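Local coordinates for uncharacterized protein ScGH5_18 (Streptomyces cattleya, PDB 7LR8) that probably hydrolyses Manβ1-4GlcNAc units derived from N-glycans as a family GH5 glycosidase, and binds that disaccharide in its glycan pocket, at residues P143-M148 with P189-L194; H224-N229 with G270-H275; E279-F284 with K333-A338. The protein carries 1 engineered substitution. All blocks are in the same frame, centred on the assembly; numbering follows the deposited sequence.

The three contacts sample three parts of a (β/α)8 barrel: a pair of adjacent strands, the loops after two others, and the outer helices. Contact 1 joins strand 145-152 to the approach of strand 194-196, contact 2 links the loops that follow strands 221-225 and 264-269, and contact 3 pairs two outer helices. Contact 2 lines the glycan pocket through Trp226 and Phe228. Contact 1 reaches the same sheet with its centre about 28 Å from that of contact 2, and the Leu194 side chain is about 13 Å from the bound mannose. Contact 3 directly adjoins contact 2, with centres about 14 Å apart: Gly270 O meets Phe284 CE2 at 3.4 Å, and Ala271 CB packs on Ala281 CB at 4.0 Å.

Contact 1 (P143-M148 with P189-L194); sequences PNFLGM and PGRLHL
Leu192 N donates to Leu146 O in the carbonyl plane at 2.9 Å, the shortest polar bond between 143-148 and 189-194. Two residues further along each segment, Leu194 N reaches Met148 O over 3.0 Å, almost in line with the C=O bond, supplemented by a weak CA-H...O contact from His193 CA. The two bonds follow the pattern of a parallel ladder, on the approach to strand 194-196, with one variation. Met148 N is taken by a side chain, His193 ND1, at 3.1 Å. The donor lies in the imidazole plane at the ring edge, where chi1 of -54° places the ring by setting CG beside the backbone N of His193. Since NE2 bonds to the carbonyl of Ala188, the ring probably carries its proton there, and its rotation is fixed from both ends. Gly147 CA makes a CA-H...O contact with Leu192 O at 3.3 Å. Arg191 lays CG against Leu146 O, then, in the conformer described here, one of two, bends back so that NE and NH1 both hold Pro189 O from one face. Within the barrel, strand 90-94 flanks 145-148 on its other edge, helix 122-139 covers Phe145 and Met148, and helix 170-187 packs on His193.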
loop_
_atom_site.group_PDB
_atom_site.type_symbol
_atom_site.label_atom_id
_atom_site.label_comp_id
_atom_site.label_asym_id
_atom_site.label_seq_id
_atom_site.Cartn_x
_atom_site.Cartn_y
_atom_site.Cartn_z
ATOM N N PRO B 143 12.138 -3.387 -30.041
ATOM C CA PRO B 143 11.373 -2.874 -31.190
ATOM C C PRO B 143 9.869 -2.965 -31.005
ATOM O O PRO B 143 9.136 -2.199 -31.647
ATOM C CB PRO B 143 11.852 -3.748 -32.357
ATOM C CG PRO B 143 12.481 -4.946 -31.722
ATOM C CD PRO B 143 13.042 -4.487 -30.417
ATOM N N ASN B 144 9.380 -3.845 -30.134
ATOM C CA ASN B 144 7.942 -3.980 -29.946
ATOM C C ASN B 144 7.414 -3.113 -28.808
ATOM O O ASN B 144 6.218 -3.170 -28.511
ATOM C CB ASN B 144 7.574 -5.442 -29.687
ATOM C CG ASN B 144 8.026 -5.913 -28.327
ATOM O OD1 ASN B 144 9.184 -5.728 -27.941
ATOM N ND2 ASN B 144 7.097 -6.480 -27.560
ATOM N N PHE B 145 8.265 -2.321 -28.165
ATOM C CA PHE B 145 7.815 -1.380 -27.142
ATOM C C PHE B 145 7.156 -0.180 -27.814
ATOM O O PHE B 145 7.811 0.576 -28.542
ATOM C CB PHE B 145 9.003 -0.956 -26.276
ATOM C CG PHE B 145 8.696 0.116 -25.270
ATOM C CD1 PHE B 145 7.687 -0.050 -24.327
ATOM C CD2 PHE B 145 9.455 1.279 -25.237
ATOM C CE1 PHE B 145 7.434 0.940 -23.377
ATOM C CE2 PHE B 145 9.199 2.274 -24.294
ATOM C CZ PHE B 145 8.196 2.103 -23.360
ATOM N N LEU B 146 5.858 -0.014 -27.572
ATOM C CA LEU B 146 5.108 1.084 -28.170
ATOM C C LEU B 146 5.428 2.401 -27.485
ATOM O O LEU B 146 5.633 3.421 -28.149
ATOM C CB LEU B 146 3.604 0.811 -28.081
ATOM C CG LEU B 146 3.006 -0.313 -28.916
ATOM C CD1 LEU B 146 1.574 -0.586 -28.455
ATOM C CD2 LEU B 146 3.049 0.068 -30.381
ATOM N N GLY B 147 5.446 2.401 -26.158
ATOM C CA GLY B 147 5.651 3.608 -25.391
ATOM C C GLY B 147 4.944 3.467 -24.058
ATOM O O GLY B 147 4.494 2.384 -23.694
ATOM N N MET B 148 4.847 4.590 -23.354
ATOM C CA MET B 148 4.267 4.641 -22.017
ATOM C C MET B 148 2.907 5.323 -22.028
ATOM O O MET B 148 2.696 6.295 -22.757
ATOM C CB MET B 148 5.166 5.421 -21.047
ATOM C CG MET B 148 6.596 4.967 -20.948
ATOM S SD MET B 148 6.748 3.342 -20.216
ATOM C CE MET B 148 6.018 3.571 -18.607
ATOM N N PRO B 189 12.963 8.276 -26.474
ATOM C CA PRO B 189 12.654 9.316 -27.457
ATOM C C PRO B 189 11.966 8.726 -28.676
ATOM O O PRO B 189 12.320 7.646 -29.153
ATOM C CB PRO B 189 14.033 9.892 -27.810
ATOM C CG PRO B 189 14.891 9.585 -26.613
ATOM C CD PRO B 189 14.397 8.248 -26.127
ATOM N N GLY B 190 10.944 9.427 -29.152
ATOM C CA GLY B 190 10.309 9.058 -30.396
ATOM C C GLY B 190 9.232 8.002 -30.283
ATOM O O GLY B 190 8.596 7.691 -31.293
ATOM N N ARG B 191 8.994 7.462 -29.089
ATOM C CA ARG B 191 7.976 6.441 -28.911
ATOM C C ARG B 191 6.633 7.096 -28.579
ATOM O O ARG B 191 6.517 8.319 -28.454
ATOM C CB ARG B 191 8.412 5.443 -27.838
ATOM C CG ARG B 191 8.962 4.122 -28.379
ATOM C CD ARG B 191 9.978 4.333 -29.494
ATOM N NE ARG B 191 11.170 5.039 -29.035
ATOM C CZ ARG B 191 12.268 4.439 -28.588
ATOM N NH1 ARG B 191 13.318 5.162 -28.201
ATOM N NH2 ARG B 191 12.318 3.114 -28.527
ATOM N N LEU B 192 5.599 6.267 -28.439
ATOM C CA LEU B 192 4.213 6.730 -28.341
ATOM C C LEU B 192 3.860 6.920 -26.872
ATOM O O LEU B 192 3.485 5.967 -26.191
ATOM C CB LEU B 192 3.275 5.730 -29.008
ATOM C CG LEU B 192 1.790 6.094 -29.102
ATOM C CD1 LEU B 192 1.611 7.154 -30.170
ATOM C CD2 LEU B 192 0.915 4.870 -29.398
ATOM N N HIS B 193 3.975 8.151 -26.377
ATOM C CA HIS B 193 3.745 8.444 -24.966
ATOM C C HIS B 193 2.476 9.270 -24.822
ATOM O O HIS B 193 2.317 10.300 -25.492
ATOM C CB HIS B 193 4.939 9.175 -24.340
ATOM C CG HIS B 193 6.236 8.456 -24.534
ATOM N ND1 HIS B 193 6.411 7.135 -24.173
ATOM C CD2 HIS B 193 7.410 8.860 -25.079
ATOM C CE1 HIS B 193 7.647 6.765 -24.471
ATOM N NE2 HIS B 193 8.269 7.791 -25.030
ATOM N N LEU B 194 1.590 8.820 -23.941
ATOM C CA LEU B 194 0.272 9.407 -23.779
ATOM C C LEU B 194 -0.140 9.298 -22.316
ATOM O O LEU B 194 0.551 8.695 -21.490
ATOM C CB LEU B 194 -0.759 8.693 -24.663
ATOM C CG LEU B 194 -0.955 7.216 -24.301
ATOM C CD1 LEU B 194 -2.424 6.824 -24.383
ATOM C CD2 LEU B 194 -0.131 6.290 -25.211
#

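Contact 2 (H224-N229 with G270-H275). With BMA (beta-D-mannopyranose), chain D; NAG (2-acetamido-2-deoxy-beta-D-glucopyranose), chain C.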
loop_
_atom_site.group_PDB
_atom_site.type_symbol
_atom_site.label_atom_id
_atom_site.label_comp_id
_atom_site.label_asym_id
_atom_site.label_seq_id
_atom_site.Cartn_x
_atom_site.Cartn_y
_atom_site.Cartn_z
ATOM N N HIS B 224 -11.614 5.328 -22.470
ATOM C CA HIS B 224 -11.968 4.072 -21.819
ATOM C C HIS B 224 -13.489 4.016 -21.727
ATOM O O HIS B 224 -14.089 4.834 -21.021
ATOM C CB HIS B 224 -11.360 3.987 -20.415
ATOM C CG HIS B 224 -9.862 4.052 -20.379
ATOM N ND1 HIS B 224 -9.170 4.398 -19.236
ATOM C CD2 HIS B 224 -8.924 3.802 -21.326
ATOM C CE1 HIS B 224 -7.872 4.358 -19.479
ATOM N NE2 HIS B 224 -7.695 4.008 -20.743
ATOM N N SER B 225 -14.111 3.054 -22.426
ATOM C CA SER B 225 -15.567 3.032 -22.587
ATOM C C SER B 225 -16.200 1.965 -21.696
ATOM O O SER B 225 -16.008 0.764 -21.922
ATOM C CB SER B 225 -15.942 2.784 -24.042
ATOM O OG SER B 225 -17.355 2.773 -24.161
ATOM N N TRP B 226 -16.997 2.404 -20.723
ATOM C CA TRP B 226 -17.563 1.508 -19.713
ATOM C C TRP B 226 -19.028 1.851 -19.503
ATOM O O TRP B 226 -19.346 2.868 -18.872
ATOM C CB TRP B 226 -16.778 1.608 -18.404
ATOM C CG TRP B 226 -15.445 0.979 -18.540
ATOM C CD1 TRP B 226 -14.239 1.614 -18.676
ATOM C CD2 TRP B 226 -15.175 -0.418 -18.592
ATOM N NE1 TRP B 226 -13.229 0.685 -18.788
ATOM C CE2 TRP B 226 -13.783 -0.571 -18.766
ATOM C CE3 TRP B 226 -15.979 -1.558 -18.543
ATOM C CZ2 TRP B 226 -13.178 -1.825 -18.842
ATOM C CZ3 TRP B 226 -15.376 -2.809 -18.624
ATOM C CH2 TRP B 226 -13.997 -2.932 -18.782
ATOM N N VAL B 227 -19.922 0.983 -20.001
ATOM C CA VAL B 227 -21.352 1.295 -20.012
ATOM C C VAL B 227 -22.031 1.103 -18.663
ATOM O O VAL B 227 -23.243 1.328 -18.565
ATOM C CB VAL B 227 -22.081 0.478 -21.103
ATOM C CG1 VAL B 227 -21.533 0.843 -22.478
ATOM C CG2 VAL B 227 -21.968 -1.015 -20.862
ATOM N N PHE B 228 -21.296 0.720 -17.610
ATOM C CA PHE B 228 -21.863 0.781 -16.268
ATOM C C PHE B 228 -21.839 2.196 -15.695
ATOM O O PHE B 228 -22.212 2.394 -14.532
ATOM C CB PHE B 228 -21.149 -0.193 -15.309
ATOM C CG PHE B 228 -19.646 -0.028 -15.235
ATOM C CD1 PHE B 228 -19.063 1.180 -14.874
ATOM C CD2 PHE B 228 -18.818 -1.108 -15.494
ATOM C CE1 PHE B 228 -17.682 1.315 -14.801
ATOM C CE2 PHE B 228 -17.446 -0.983 -15.428
ATOM C CZ PHE B 228 -16.872 0.230 -15.071
ATOM N N ASN B 229 -21.432 3.174 -16.495
ATOM C CA ASN B 229 -21.312 4.564 -16.080
ATOM C C ASN B 229 -22.642 5.313 -16.085
ATOM O O ASN B 229 -22.637 6.551 -16.080
ATOM C CB ASN B 229 -20.313 5.279 -16.991
ATOM C CG ASN B 229 -20.806 5.402 -18.419
ATOM O OD1 ASN B 229 -21.930 4.988 -18.757
ATOM N ND2 ASN B 229 -19.968 5.967 -19.275
ATOM N N GLY B 270 -15.069 -3.021 -22.492
ATOM C CA GLY B 270 -15.369 -4.333 -21.959
ATOM C C GLY B 270 -16.859 -4.525 -21.787
ATOM O O GLY B 270 -17.657 -3.609 -21.998
ATOM N N ALA B 271 -17.219 -5.733 -21.342
ATOM C CA ALA B 271 -18.609 -6.190 -21.272
ATOM C C ALA B 271 -18.942 -6.545 -19.828
ATOM O O ALA B 271 -18.899 -7.727 -19.447
ATOM C CB ALA B 271 -18.827 -7.386 -22.197
ATOM N N PRO B 272 -19.309 -5.540 -18.986
ATOM C CA PRO B 272 -19.478 -5.798 -17.545
ATOM C C PRO B 272 -20.872 -6.268 -17.156
ATOM O O PRO B 272 -21.847 -5.546 -17.374
ATOM C CB PRO B 272 -19.191 -4.427 -16.915
ATOM C CG PRO B 272 -19.710 -3.459 -17.953
ATOM C CD PRO B 272 -19.461 -4.106 -19.307
ATOM N N ALA B 273 -20.979 -7.445 -16.540
ATOM C CA ALA B 273 -22.268 -7.918 -16.049
ATOM C C ALA B 273 -22.639 -7.193 -14.756
ATOM O O ALA B 273 -21.759 -6.837 -13.969
ATOM C CB ALA B 273 -22.226 -9.422 -15.804
ATOM N N PRO B 274 -23.937 -6.960 -14.509
ATOM C CA PRO B 274 -25.092 -7.366 -15.319
ATOM C C PRO B 274 -25.521 -6.337 -16.357
ATOM O O PRO B 274 -26.501 -6.576 -17.076
ATOM C CB PRO B 274 -26.204 -7.548 -14.277
ATOM C CG PRO B 274 -25.703 -6.872 -13.019
ATOM C CD PRO B 274 -24.371 -6.271 -13.281
ATOM N N HIS B 275 -24.823 -5.203 -16.406
ATOM C CA HIS B 275 -25.150 -4.168 -17.379
ATOM C C HIS B 275 -25.060 -4.717 -18.795
ATOM O O HIS B 275 -25.870 -4.363 -19.660
ATOM C CB HIS B 275 -24.214 -2.975 -17.172
ATOM C CG HIS B 275 -24.168 -2.515 -15.749
ATOM N ND1 HIS B 275 -23.254 -3.004 -14.842
ATOM C CD2 HIS B 275 -24.955 -1.653 -15.065
ATOM C CE1 HIS B 275 -23.464 -2.445 -13.664
ATOM N NE2 HIS B 275 -24.491 -1.621 -13.772
HETATM C C1 BMA D . -11.382 0.630 -15.506
HETATM C C2 BMA D . -10.027 -0.147 -15.540
HETATM C C3 BMA D . -9.958 -1.060 -14.333
HETATM C C4 BMA D . -11.321 -1.861 -14.165
HETATM C C5 BMA D . -12.251 -1.661 -15.395
HETATM C C6 BMA D . -13.604 -2.319 -15.242
HETATM O O2 BMA D . -8.914 0.733 -15.525
HETATM O O3 BMA D . -9.581 -0.315 -13.147
HETATM O O4 BMA D . -11.013 -3.220 -14.026
HETATM O O5 BMA D . -12.521 -0.258 -15.574
HETATM O O6 BMA D . -14.250 -1.711 -14.097
HETATM C C1 NAG C . -14.483 3.353 -12.146
HETATM C C2 NAG C . -13.749 2.213 -11.440
HETATM C C3 NAG C . -12.446 1.876 -12.179
HETATM C C4 NAG C . -12.695 1.652 -13.669
HETATM C C5 NAG C . -13.436 2.870 -14.222
HETATM C C6 NAG C . -13.796 2.794 -15.685
HETATM C C7 NAG C . -13.767 1.791 -9.012
HETATM C C8 NAG C . -13.425 2.350 -7.658
HETATM N N2 NAG C . -13.479 2.575 -10.058
HETATM O O1 NAG C . -15.713 3.544 -11.531
HETATM O O3 NAG C . -11.842 0.727 -11.599
HETATM O O4 NAG C . -11.433 1.460 -14.307
HETATM O O5 NAG C . -14.673 3.026 -13.515
HETATM O O6 NAG C . -14.334 4.029 -16.138
HETATM O O7 NAG C . -14.271 0.678 -9.149
HETATM O O HOH W 1 -18.287 -0.966 -21.922
#
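Trp226 presents its indole between protein and sugar: Gly270 N lies over one face, 3.8 Å above the plane, and the mannose ring oxygen O5 lies over the opposite face, 3.3 Å above it. Gly270 CA approaches the six-membered ring, 3.7 Å from Trp226 CZ3, whereas the N-acetylglucosamine comes in at the other end, its C6 close to CD1. The indole is held in rotation by its own N-H, NE1 bonding to a carboxylate oxygen of Glu268, whose other oxygen binds the mannose. Phe228 meets Pro272 at about a right angle, with CD2 3.5 Å from Pro272 CG and Pro272 CB at the ring edge. Its chi1 of 54° sets CG between the backbone N and carbonyl carbon, turning the ring edge toward the two sugars. These loops follow neighbouring strands 221-225 and 264-269 at the C-terminal end of the (β/α)8 barrel, where glycosidases of this fold bind their substrates; the engineered Ala153 lies about 8 Å from the Trp226 side chain. Farther out, Phe228 CB lies over the imidazole face of His275, somewhat off centre, 3.6 Å from the ring centroid and 15° off its normal, a CH-π contact. A water bridges the two backbones, donating to Ser225 O and Gly270 O and accepting from Val227 N. Gly270 N and His275 ND1, both buried here, have no hydrogen-bonding partner in the model.

Contact 3 (E279-F284 with K333-A338); sequences EYAAEF and KPAGRA
Where Ala282 meets Ala335, no flat side chain intervenes; the planar groups of both helices are kept to the flanks. The Tyr280 ring lies with one face over Phe284 N, 4.1 Å above the plane and displaced toward the rim, so it folds against its own helix. The Arg337 guanidinium does much the same on the other helix, with Lys333 O lying 4.0 Å over one of its faces, again off centre. Alanine methyls, the proline ring and backbone atoms make the contact, and the backbones come very close: Ala282 CA is 4.0 Å from Ala335 CA. The Ala282 methyl group fits against the first turn of 334-338, where it touches Pro334 O at 3.7 Å and also the CB edge of the proline ring. Ala338 CB approaches from the next turn and lies 3.6 Å from Ala282 O. Beside it, Ala281 CB faces Ala335 CB at 4.2 Å. Helices 281-293 and 334-349 follow the last two strands of the (β/α)8 barrel, 264-269 and 298-304, and the contact joins their first turns in the outer helical layer through small residues, away from the sugar-binding pocket. Two interface carbonyls are bonded within their own helices: Pro334 O accepts from Ala338 N, and Ala282 O pairs with Thr286 OG1. Lys333 occupies the N-cap position of its helix, while its NZ forms a salt bridge with Asp308 and a hydrogen bond to the carbonyl of Gly324. Phe284, its CG trans to the backbone N at a chi1 of 165°, carries its ring onto Ala271 and Val276 of the loop preceding its helix.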
loop_
_atom_site.group_PDB
_atom_site.type_symbol
_atom_site.label_atom_id
_atom_site.label_comp_id
_atom_site.label_asym_id
_atom_site.label_seq_id
_atom_site.Cartn_x
_atom_site.Cartn_y
_atom_site.Cartn_z
ATOM N N GLU B 279 -24.558 -13.725 -21.185
ATOM C CA GLU B 279 -25.140 -14.326 -22.386
ATOM C C GLU B 279 -25.262 -13.343 -23.545
ATOM O O GLU B 279 -25.484 -13.780 -24.676
ATOM C CB GLU B 279 -26.518 -14.922 -22.078
ATOM C CG GLU B 279 -27.536 -13.912 -21.594
ATOM C CD GLU B 279 -27.701 -13.949 -20.081
ATOM O OE1 GLU B 279 -26.676 -13.893 -19.362
ATOM O OE2 GLU B 279 -28.859 -14.050 -19.612
ATOM N N TYR B 280 -25.123 -12.041 -23.298
ATOM C CA TYR B 280 -25.163 -11.019 -24.337
ATOM C C TYR B 280 -23.781 -10.457 -24.650
ATOM O O TYR B 280 -23.649 -9.618 -25.549
ATOM C CB TYR B 280 -26.106 -9.884 -23.912
ATOM C CG TYR B 280 -26.394 -8.861 -24.989
ATOM C CD1 TYR B 280 -27.155 -9.192 -26.104
ATOM C CD2 TYR B 280 -25.916 -7.563 -24.886
ATOM C CE1 TYR B 280 -27.421 -8.259 -27.086
ATOM C CE2 TYR B 280 -26.174 -6.626 -25.865
ATOM C CZ TYR B 280 -26.925 -6.978 -26.961
ATOM O OH TYR B 280 -27.188 -6.045 -27.936
ATOM N N ALA B 281 -22.745 -10.906 -23.941
ATOM C CA ALA B 281 -21.432 -10.286 -24.078
ATOM C C ALA B 281 -20.892 -10.420 -25.498
ATOM O O ALA B 281 -20.262 -9.491 -26.015
ATOM C CB ALA B 281 -20.450 -10.891 -23.075
ATOM N N ALA B 282 -21.114 -11.575 -26.141
ATOM C CA ALA B 282 -20.603 -11.759 -27.498
ATOM C C ALA B 282 -21.286 -10.811 -28.476
ATOM O O ALA B 282 -20.619 -10.140 -29.279
ATOM C CB ALA B 282 -20.786 -13.214 -27.949
ATOM N N GLU B 283 -22.621 -10.757 -28.435
ATOM C CA GLU B 283 -23.356 -9.834 -29.296
ATOM C C GLU B 283 -22.956 -8.392 -29.026
ATOM O O GLU B 283 -22.841 -7.583 -29.956
ATOM C CB GLU B 283 -24.859 -9.988 -29.088
ATOM C CG GLU B 283 -25.492 -11.115 -29.842
ATOM C CD GLU B 283 -26.960 -11.220 -29.520
ATOM O OE1 GLU B 283 -27.722 -10.320 -29.929
ATOM O OE2 GLU B 283 -27.340 -12.183 -28.827
ATOM N N PHE B 284 -22.755 -8.050 -27.754
ATOM C CA PHE B 284 -22.407 -6.681 -27.406
ATOM C C PHE B 284 -21.027 -6.322 -27.933
ATOM O O PHE B 284 -20.812 -5.202 -28.414
ATOM C CB PHE B 284 -22.472 -6.496 -25.887
ATOM C CG PHE B 284 -21.802 -5.247 -25.396
ATOM C CD1 PHE B 284 -22.477 -4.034 -25.388
ATOM C CD2 PHE B 284 -20.491 -5.279 -24.946
ATOM C CE1 PHE B 284 -21.839 -2.875 -24.936
ATOM C CE2 PHE B 284 -19.861 -4.129 -24.500
ATOM C CZ PHE B 284 -20.544 -2.929 -24.496
ATOM N N LYS B 333 -13.714 -17.711 -24.353
ATOM C CA LYS B 333 -15.081 -17.425 -23.952
ATOM C C LYS B 333 -15.868 -16.926 -25.155
ATOM O O LYS B 333 -15.281 -16.515 -26.164
ATOM C CB LYS B 333 -15.087 -16.370 -22.839
ATOM C CG LYS B 333 -14.409 -16.813 -21.560
ATOM C CD LYS B 333 -14.219 -15.649 -20.576
ATOM C CE LYS B 333 -15.545 -15.111 -20.072
ATOM N NZ LYS B 333 -15.400 -13.872 -19.249
ATOM N N PRO B 334 -17.204 -16.944 -25.085
ATOM C CA PRO B 334 -17.999 -16.440 -26.219
ATOM C C PRO B 334 -17.586 -15.057 -26.699
ATOM O O PRO B 334 -17.497 -14.843 -27.914
ATOM C CB PRO B 334 -19.430 -16.464 -25.665
ATOM C CG PRO B 334 -19.422 -17.629 -24.729
ATOM C CD PRO B 334 -18.065 -17.542 -24.046
ATOM N N ALA B 335 -17.296 -14.115 -25.799
ATOM C CA ALA B 335 -16.888 -12.799 -26.276
ATOM C C ALA B 335 -15.498 -12.830 -26.889
ATOM O O ALA B 335 -15.197 -12.019 -27.770
ATOM C CB ALA B 335 -16.937 -11.767 -25.147
ATOM N N GLY B 336 -14.623 -13.716 -26.405
ATOM C CA GLY B 336 -13.327 -13.876 -27.044
ATOM C C GLY B 336 -13.449 -14.373 -28.473
ATOM O O GLY B 336 -12.728 -13.916 -29.364
ATOM N N ARG B 337 -14.365 -15.314 -28.714
ATOM C CA ARG B 337 -14.613 -15.742 -30.087
ATOM C C ARG B 337 -15.155 -14.593 -30.927
ATOM O O ARG B 337 -14.781 -14.439 -32.097
ATOM C CB ARG B 337 -15.579 -16.931 -30.107
ATOM C CG ARG B 337 -14.926 -18.271 -30.421
ATOM C CD ARG B 337 -15.956 -19.400 -30.441
ATOM N NE ARG B 337 -16.705 -19.458 -29.190
ATOM C CZ ARG B 337 -16.278 -20.080 -28.094
ATOM N NH1 ARG B 337 -15.107 -20.705 -28.099
ATOM N NH2 ARG B 337 -17.020 -20.075 -26.994
ATOM N N ALA B 338 -16.029 -13.768 -30.343
ATOM C CA ALA B 338 -16.644 -12.679 -31.095
ATOM C C ALA B 338 -15.620 -11.613 -31.461
ATOM O O ALA B 338 -15.602 -11.119 -32.596
ATOM C CB ALA B 338 -17.789 -12.058 -30.293
#